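Local coordinates for protein arginase (Trypanosoma brucei brucei, PDB 4RHJ) that is of unknown function but adopts the arginase-deacetylase fold and evolved without the binuclear manganese cluster that characterises arginases, at residues L66-D71 / A307-I312; E87-P90 / M96-L99; I241-S246 / H271-I276. All coordinates share one frame; numbering follows the deposited sequence.

Contact 1 (L66-D71 / A307-I312); sequences LQSPRD and ALSKII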
loop_
_atom_site.group_PDB
_atom_site.type_symbol
_atom_site.label_atom_id
_atom_site.label_comp_id
_atom_site.label_asym_id
_atom_site.label_seq_id
_atom_site.Cartn_x
_atom_site.Cartn_y
_atom_site.Cartn_z
ATOM N N LEU A 66 3.049 21.051 -10.188
ATOM C CA LEU A 66 2.393 22.180 -10.821
ATOM C C LEU A 66 1.332 21.712 -11.802
ATOM O O LEU A 66 0.395 22.450 -12.098
ATOM C CB LEU A 66 3.416 23.072 -11.513
ATOM C CG LEU A 66 4.511 23.646 -10.606
ATOM C CD1 LEU A 66 5.454 24.515 -11.415
ATOM C CD2 LEU A 66 3.916 24.442 -9.446
ATOM N N GLN A 67 1.454 20.470 -12.267
ATOM C CA GLN A 67 0.510 19.922 -13.242
ATOM C C GLN A 67 -0.586 19.095 -12.556
ATOM O O GLN A 67 -1.523 18.607 -13.194
ATOM C CB GLN A 67 1.254 19.084 -14.286
ATOM C CG GLN A 67 1.718 17.721 -13.822
ATOM C CD GLN A 67 1.947 16.762 -14.978
ATOM O OE1 GLN A 67 2.063 17.176 -16.129
ATOM N NE2 GLN A 67 1.996 15.475 -14.676
ATOM N N SER A 68 -0.460 18.978 -11.240
ATOM C CA SER A 68 -1.356 18.182 -10.416
ATOM C C SER A 68 -2.642 18.940 -10.090
ATOM O O SER A 68 -2.681 20.168 -10.190
ATOM C CB SER A 68 -0.631 17.776 -9.128
ATOM O OG SER A 68 0.644 17.233 -9.420
ATOM N N PRO A 69 -3.704 18.216 -9.712
ATOM C CA PRO A 69 -4.938 18.868 -9.292
ATOM C C PRO A 69 -4.714 19.910 -8.196
ATOM O O PRO A 69 -3.895 19.716 -7.295
ATOM C CB PRO A 69 -5.777 17.701 -8.775
ATOM C CG PRO A 69 -5.308 16.543 -9.550
ATOM C CD PRO A 69 -3.829 16.750 -9.659
ATOM N N ARG A 70 -5.439 21.019 -8.288
ATOM C CA ARG A 70 -5.341 22.080 -7.290
ATOM C C ARG A 70 -6.285 21.819 -6.118
ATOM O O ARG A 70 -6.178 22.452 -5.070
ATOM C CB ARG A 70 -5.642 23.435 -7.924
ATOM C CG ARG A 70 -4.588 23.892 -8.914
ATOM C CD ARG A 70 -3.249 24.174 -8.219
ATOM N NE ARG A 70 -2.282 24.767 -9.136
ATOM C CZ ARG A 70 -1.243 24.127 -9.665
ATOM N NH1 ARG A 70 -1.003 22.857 -9.358
ATOM N NH2 ARG A 70 -0.428 24.770 -10.496
ATOM N N ASP A 71 -7.194 20.860 -6.309
ATOM C CA ASP A 71 -8.205 20.515 -5.317
ATOM C C ASP A 71 -7.627 19.740 -4.157
ATOM O O ASP A 71 -7.234 18.595 -4.315
ATOM C CB ASP A 71 -9.317 19.701 -5.950
ATOM C CG ASP A 71 -9.829 20.316 -7.233
ATOM O OD1 ASP A 71 -10.532 21.348 -7.161
ATOM O OD2 ASP A 71 -9.529 19.765 -8.312
ATOM N N ALA A 307 2.369 10.314 -4.830
ATOM C CA ALA A 307 2.296 10.428 -3.381
ATOM C C ALA A 307 2.793 11.775 -2.891
ATOM O O ALA A 307 2.141 12.446 -2.108
ATOM C CB ALA A 307 3.102 9.315 -2.741
ATOM N N LEU A 308 3.960 12.177 -3.363
ATOM C CA LEU A 308 4.566 13.369 -2.818
ATOM C C LEU A 308 3.896 14.615 -3.317
ATOM O O LEU A 308 3.860 15.616 -2.606
ATOM C CB LEU A 308 6.045 13.396 -3.137
ATOM C CG LEU A 308 6.829 12.501 -2.194
ATOM C CD1 LEU A 308 8.303 12.696 -2.453
ATOM C CD2 LEU A 308 6.498 12.817 -0.753
ATOM N N SER A 309 3.353 14.555 -4.529
ATOM C CA SER A 309 2.616 15.703 -5.090
ATOM C C SER A 309 1.405 16.075 -4.227
ATOM O O SER A 309 1.056 17.246 -4.094
ATOM C CB SER A 309 2.166 15.422 -6.534
ATOM O OG SER A 309 1.179 14.406 -6.604
ATOM N N LYS A 310 0.767 15.067 -3.651
ATOM C CA LYS A 310 -0.262 15.268 -2.637
ATOM C C LYS A 310 0.319 15.855 -1.355
ATOM O O LYS A 310 -0.246 16.783 -0.790
ATOM C CB LYS A 310 -0.960 13.945 -2.324
ATOM C CG LYS A 310 -2.160 14.046 -1.375
ATOM C CD LYS A 310 -3.295 14.862 -1.959
ATOM C CE LYS A 310 -4.543 14.766 -1.076
ATOM N NZ LYS A 310 -5.723 15.464 -1.675
ATOM N N ILE A 311 1.452 15.325 -0.906
ATOM C CA ILE A 311 2.027 15.714 0.384
ATOM C C ILE A 311 2.344 17.194 0.406
ATOM O O ILE A 311 2.084 17.856 1.402
ATOM C CB ILE A 311 3.321 14.907 0.720
ATOM C CG1 ILE A 311 2.977 13.451 1.093
ATOM C CG2 ILE A 311 4.130 15.580 1.824
ATOM C CD1 ILE A 311 1.912 13.307 2.199
ATOM N N ILE A 312 2.872 17.714 -0.700
ATOM C CA ILE A 312 3.234 19.143 -0.805
ATOM C C ILE A 312 1.998 20.046 -0.750
ATOM O O ILE A 312 1.999 21.077 -0.074
ATOM C CB ILE A 312 4.012 19.452 -2.119
ATOM C CG1 ILE A 312 5.249 18.558 -2.277
ATOM C CG2 ILE A 312 4.401 20.929 -2.191
ATOM C CD1 ILE A 312 5.700 18.368 -3.723
HETATM O O HOH W 1 -5.635 16.031 -4.293
#
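Beside the place where Ser68 meets Ser309, the flat guanidinium of Arg70 turns back on its own loop, with Leu66 CA in its plane at one edge. NH1 and NH2 both give weak, bent hydrogen bonds to Leu66 O, the one from NH2 at 2.9 Å, and NH1 adds a weak bond to the carbonyl of Phe65. Leu78 and Ile80 of strand 77-81 touch this side chain, which takes no part in the meeting with helix 303-316.

That meeting is light. Ser68 OG stands 3.7 Å from Ser309 CB. The two hydroxyl oxygens are turned to the carbonyls of their own neighbourhoods: Ser68 OG bonds to Phe64 O, while Ser309 OG, set between backbone N and carbonyl carbon (chi1 68°), bonds to Ile306 O one turn back in its helix.

Further along, water 1 spans the gap. It donates to Asp71 O at 3.0 Å and accepts from Lys310 NZ at 2.7 Å, joining an ammonium and a carbonyl that stand 4.4 Å apart. Lys313 reaches Pro69 O and Asp71 O directly, and Asp71 OD2 bonds to Gln200 of the second subunit. The loop after helix 62-66 is thus tied to helix 303-316 by lysine nitrogens and water, while the carboxylate of Asp71 bonds across the subunit interface.

Contact 2 (E87-P90 / M96-L99); sequences ECPP and MPVL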
loop_
_atom_site.group_PDB
_atom_site.type_symbol
_atom_site.label_atom_id
_atom_site.label_comp_id
_atom_site.label_asym_id
_atom_site.label_seq_id
_atom_site.Cartn_x
_atom_site.Cartn_y
_atom_site.Cartn_z
ATOM N N GLU A 87 -2.951 38.901 -4.476
ATOM C CA GLU A 87 -3.975 39.446 -3.586
ATOM C C GLU A 87 -4.443 38.422 -2.558
ATOM O O GLU A 87 -4.413 37.226 -2.808
ATOM C CB GLU A 87 -5.169 39.955 -4.399
ATOM C CG GLU A 87 -6.103 40.882 -3.642
ATOM C CD GLU A 87 -7.479 40.966 -4.280
ATOM O OE1 GLU A 87 -7.646 40.432 -5.398
ATOM O OE2 GLU A 87 -8.395 41.554 -3.663
ATOM N N CYS A 88 -4.876 38.912 -1.402
ATOM C CA CYS A 88 -5.317 38.072 -0.297
ATOM C C CYS A 88 -6.806 37.748 -0.414
ATOM O O CYS A 88 -7.603 38.637 -0.694
ATOM C CB CYS A 88 -5.025 38.772 1.036
ATOM S SG CYS A 88 -5.442 37.859 2.554
ATOM N N PRO A 89 -7.180 36.467 -0.214
ATOM C CA PRO A 89 -8.580 36.008 -0.157
ATOM C C PRO A 89 -9.329 36.627 1.035
ATOM O O PRO A 89 -8.662 37.210 1.891
ATOM C CB PRO A 89 -8.450 34.481 -0.004
ATOM C CG PRO A 89 -7.064 34.154 -0.457
ATOM C CD PRO A 89 -6.228 35.344 -0.116
ATOM N N PRO A 90 -10.653 36.560 1.065
ATOM C CA PRO A 90 -11.375 37.212 2.156
ATOM C C PRO A 90 -12.100 36.228 3.054
ATOM O O PRO A 90 -12.983 35.504 2.596
ATOM C CB PRO A 90 -12.394 38.072 1.413
ATOM C CG PRO A 90 -12.700 37.283 0.185
ATOM C CD PRO A 90 -11.451 36.518 -0.173
ATOM N N MET A 96 -5.537 29.511 -1.639
ATOM C CA MET A 96 -4.187 29.400 -1.076
ATOM C C MET A 96 -3.127 29.786 -2.106
ATOM O O MET A 96 -2.508 28.906 -2.720
ATOM C CB MET A 96 -3.916 27.988 -0.572
ATOM C CG MET A 96 -3.817 27.871 0.931
ATOM S SD MET A 96 -5.003 26.664 1.500
ATOM C CE MET A 96 -4.737 25.372 0.314
ATOM N N PRO A 97 -2.914 31.102 -2.287
ATOM C CA PRO A 97 -2.054 31.702 -3.313
ATOM C C PRO A 97 -0.572 31.362 -3.176
ATOM O O PRO A 97 0.100 31.835 -2.267
ATOM C CB PRO A 97 -2.288 33.207 -3.117
ATOM C CG PRO A 97 -3.621 33.306 -2.484
ATOM C CD PRO A 97 -3.642 32.143 -1.539
ATOM N N VAL A 98 -0.053 30.570 -4.103
ATOM C CA VAL A 98 1.335 30.163 -4.004
ATOM C C VAL A 98 2.186 30.675 -5.159
ATOM O O VAL A 98 1.835 30.569 -6.338
ATOM C CB VAL A 98 1.457 28.633 -3.898
ATOM C CG1 VAL A 98 2.855 28.168 -4.290
ATOM C CG2 VAL A 98 1.099 28.172 -2.486
ATOM N N LEU A 99 3.325 31.229 -4.766
ATOM C CA LEU A 99 4.283 31.861 -5.649
ATOM C C LEU A 99 5.334 30.882 -6.161
ATOM O O LEU A 99 6.157 30.407 -5.389
ATOM C CB LEU A 99 4.965 33.000 -4.894
ATOM C CG LEU A 99 6.093 33.701 -5.618
ATOM C CD1 LEU A 99 5.476 34.591 -6.686
ATOM C CD2 LEU A 99 6.946 34.473 -4.625
#
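The connection between two neighbouring parallel strands, 77-81 and 95-103, comes back over the start of the second strand, and Pro89 of this loop packs against Pro97 of the strand. Both prolines direct their CB toward the partner segment. The edges that meet are the CG and CD carbons of each ring: Pro89 CD lies 4.1 Å from Pro97 CG, and Pro89 CG approaches Pro97 CD at the same 4.1 Å. Both rings carry the C-gamma exo pucker, and both follow trans peptides. Pro97 CG also has a backbone neighbour in the loop, Glu87 O at 4.0 Å, a van der Waals approach. The contact therefore consists of methylene groups against methylene groups and one carbonyl, with no hydrogen bond across it.

Strand 95-103 lies next to the outermost strand of the parallel sheet within this chain, in the fold shared by arginases and deacetylases. Met96 and Val98 exchange backbone hydrogen bonds with Thr79, so they flank Thr79 in the usual parallel pattern; Leu99 bonds to Val46 and Leu48 of strand 46-50 on the other side. Pro97, between the residues that bond to Thr79, has no N-H to offer, and its ring rests on the side chains of Thr79 and His81 as well as on the loop. Met96 directs its CB away from the loop, and its side chain touches Leu78, Ala76 and Leu317 instead. In the loop, Cys88 likewise points away from the strand, its SG anti to the backbone N (chi1 -178°), and packs against Trp39. Glu87 is exposed and contributes its carbonyl rather than its carboxylate to the contact with Pro97.

Contact 3 (I241-S246 / H271-I276); sequences ISIDAS and HIMNGI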
loop_
_atom_site.group_PDB
_atom_site.type_symbol
_atom_site.label_atom_id
_atom_site.label_comp_id
_atom_site.label_asym_id
_atom_site.label_seq_id
_atom_site.Cartn_x
_atom_site.Cartn_y
_atom_site.Cartn_z
ATOM N N ILE A 241 8.619 22.393 8.965
ATOM C CA ILE A 241 8.152 21.053 8.684
ATOM C C ILE A 241 9.110 20.407 7.707
ATOM O O ILE A 241 9.352 20.944 6.630
ATOM C CB ILE A 241 6.703 21.063 8.163
ATOM C CG1 ILE A 241 5.765 21.437 9.320
ATOM C CG2 ILE A 241 6.331 19.706 7.602
ATOM C CD1 ILE A 241 4.289 21.424 8.997
ATOM N N SER A 242 9.693 19.279 8.123
ATOM C CA SER A 242 10.668 18.545 7.314
ATOM C C SER A 242 10.151 17.137 7.081
ATOM O O SER A 242 9.859 16.403 8.035
ATOM C CB SER A 242 12.042 18.499 7.980
ATOM O OG SER A 242 13.036 18.041 7.069
ATOM N N ILE A 243 10.050 16.786 5.802
ATOM C CA ILE A 243 9.351 15.595 5.345
ATOM C C ILE A 243 10.228 14.768 4.414
ATOM O O ILE A 243 10.474 15.134 3.276
ATOM C CB ILE A 243 8.032 15.969 4.625
ATOM C CG1 ILE A 243 6.982 16.431 5.644
ATOM C CG2 ILE A 243 7.513 14.802 3.780
ATOM C CD1 ILE A 243 5.767 17.065 5.018
ATOM N N ASP A 244 10.751 13.682 4.942
ATOM C CA ASP A 244 11.464 12.716 4.141
ATOM C C ASP A 244 10.458 11.702 3.645
ATOM O O ASP A 244 9.711 11.113 4.428
ATOM C CB ASP A 244 12.550 12.034 4.951
ATOM C CG ASP A 244 13.533 11.257 4.087
ATOM O OD1 ASP A 244 13.181 10.853 2.966
ATOM O OD2 ASP A 244 14.670 11.049 4.547
ATOM N N ALA A 245 10.440 11.534 2.333
ATOM C CA ALA A 245 9.599 10.564 1.666
ATOM C C ALA A 245 9.861 9.154 2.197
ATOM O O ALA A 245 9.011 8.258 2.089
ATOM C CB ALA A 245 9.829 10.636 0.167
ATOM N N SER A 246 11.032 8.966 2.796
ATOM C CA SER A 246 11.367 7.678 3.388
ATOM C C SER A 246 10.392 7.323 4.540
ATOM O O SER A 246 10.243 6.148 4.902
ATOM C CB SER A 246 12.804 7.683 3.893
ATOM O OG SER A 246 12.895 8.403 5.103
ATOM N N HIS A 271 -2.825 12.525 7.813
ATOM C CA HIS A 271 -3.521 12.610 9.112
ATOM C C HIS A 271 -2.644 13.261 10.166
ATOM O O HIS A 271 -3.008 14.243 10.785
ATOM C CB HIS A 271 -3.944 11.207 9.590
ATOM C CG HIS A 271 -4.666 11.201 10.901
ATOM N ND1 HIS A 271 -6.037 11.239 10.987
ATOM C CD2 HIS A 271 -4.207 11.171 12.175
ATOM C CE1 HIS A 271 -6.396 11.231 12.263
ATOM N NE2 HIS A 271 -5.305 11.200 13.002
ATOM N N ILE A 272 -1.479 12.685 10.377
ATOM C CA ILE A 272 -0.557 13.179 11.376
ATOM C C ILE A 272 -0.112 14.585 11.024
ATOM O O ILE A 272 0.000 15.424 11.897
ATOM C CB ILE A 272 0.632 12.221 11.504
ATOM C CG1 ILE A 272 0.124 10.846 11.930
ATOM C CG2 ILE A 272 1.672 12.737 12.492
ATOM C CD1 ILE A 272 1.195 9.798 12.024
ATOM N N MET A 273 0.123 14.848 9.740
ATOM C CA MET A 273 0.441 16.199 9.259
ATOM C C MET A 273 -0.662 17.217 9.573
ATOM O O MET A 273 -0.388 18.383 9.858
ATOM C CB MET A 273 0.672 16.194 7.754
ATOM C CG MET A 273 1.924 15.574 7.298
ATOM S SD MET A 273 1.935 15.577 5.516
ATOM C CE MET A 273 1.489 17.281 5.185
ATOM N N ASN A 274 -1.912 16.765 9.487
ATOM C CA ASN A 274 -3.074 17.618 9.709
ATOM C C ASN A 274 -3.049 18.152 11.137
ATOM O O ASN A 274 -3.399 19.305 11.397
ATOM C CB ASN A 274 -4.364 16.822 9.418
ATOM C CG ASN A 274 -5.630 17.657 9.541
ATOM O OD1 ASN A 274 -5.981 18.425 8.633
ATOM N ND2 ASN A 274 -6.344 17.488 10.657
ATOM N N GLY A 275 -2.571 17.307 12.046
ATOM C CA GLY A 275 -2.572 17.587 13.469
ATOM C C GLY A 275 -1.399 18.360 14.033
ATOM O O GLY A 275 -1.249 18.420 15.249
ATOM N N ILE A 276 -0.590 18.974 13.172
ATOM C CA ILE A 276 0.564 19.749 13.632
ATOM C C ILE A 276 0.066 21.101 14.060
ATOM O O ILE A 276 -0.726 21.707 13.361
ATOM C CB ILE A 276 1.664 19.880 12.535
ATOM C CG1 ILE A 276 2.390 18.547 12.355
ATOM C CG2 ILE A 276 2.684 20.931 12.883
ATOM C CD1 ILE A 276 3.419 18.541 11.256
#
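Ile241 and Ile276 meet tip to tip, CD1 to CD1 at 3.8 Å, where strand 239-244 of a beta-alpha-beta unit is covered by helix 266-274 and the residues that follow it. Ile276 CD1 also comes within 4.2 Å of Ile241 CG1, so the terminal methyl of Ile276 rests on the last two carbons of Ile241. Each isoleucine places CG1 beside the backbone N and extends from there (chi2 -177° in Ile241), which carries the methyls into the gap between strand and helix. The second pair works differently: Met273 and Ile243 cross at about a right angle, with SD 4.1 Å from Ile243 CD1. A bend at the end of the methionine (chi3 49°) keeps CE close to the isoleucine as well, so that the sulfur is only slightly the nearer atom. Both pairs are purely apolar, and no hydrogen bond crosses the contact.

A second shell holds these groups in place. Ile241 and Ile243 bond through their backbones to strand 281-287, the other strand of the unit, and touch Ile284 and Val286 there. Ile276 packs on Val166 of strand 163-168, on the opposite flank of strand 239-244. Ile311 of helix 303-316 touches both Ile243 and Met273. The chain leaves helical geometry at Gly275, and the next residue, Ile276, faces the strand.

On the other face of the strand, Ser242 bonds to Thr147. Next along that face is Asp244, which binds manganese in another structure of this protein, although no metal is bound to it here. Its OD2 bonds to Ser169 OG. Its OD1 closes an Asx turn, accepting from Ser246 N at 2.9 Å with a nearly straight N-H (168°) that arrives from above the carboxylate plane.

In the fold
The three contacts gather around one parallel sheet. Contact 2 sits toward its 77-81 edge, and contact 3 lies on strand 239-244, with centres about 23 Å apart. The centre of contact 1 is about 15 Å from that of contact 3 and about 17 Å from that of contact 2. Contacts 1 and 3 touch through Ile311 CG2 against Ile243 CD1 at 3.9 Å, so helix 303-316 faces both loop 66-71 and the strand carrying Asp244. Along the chain, contacts 2 and 3 follow one another between the two halves of contact 1, whose segments are 236 residues apart. Contact 1 thus joins an early loop to the last helix, illustrating how an alpha/beta fold brings elements remote in sequence together.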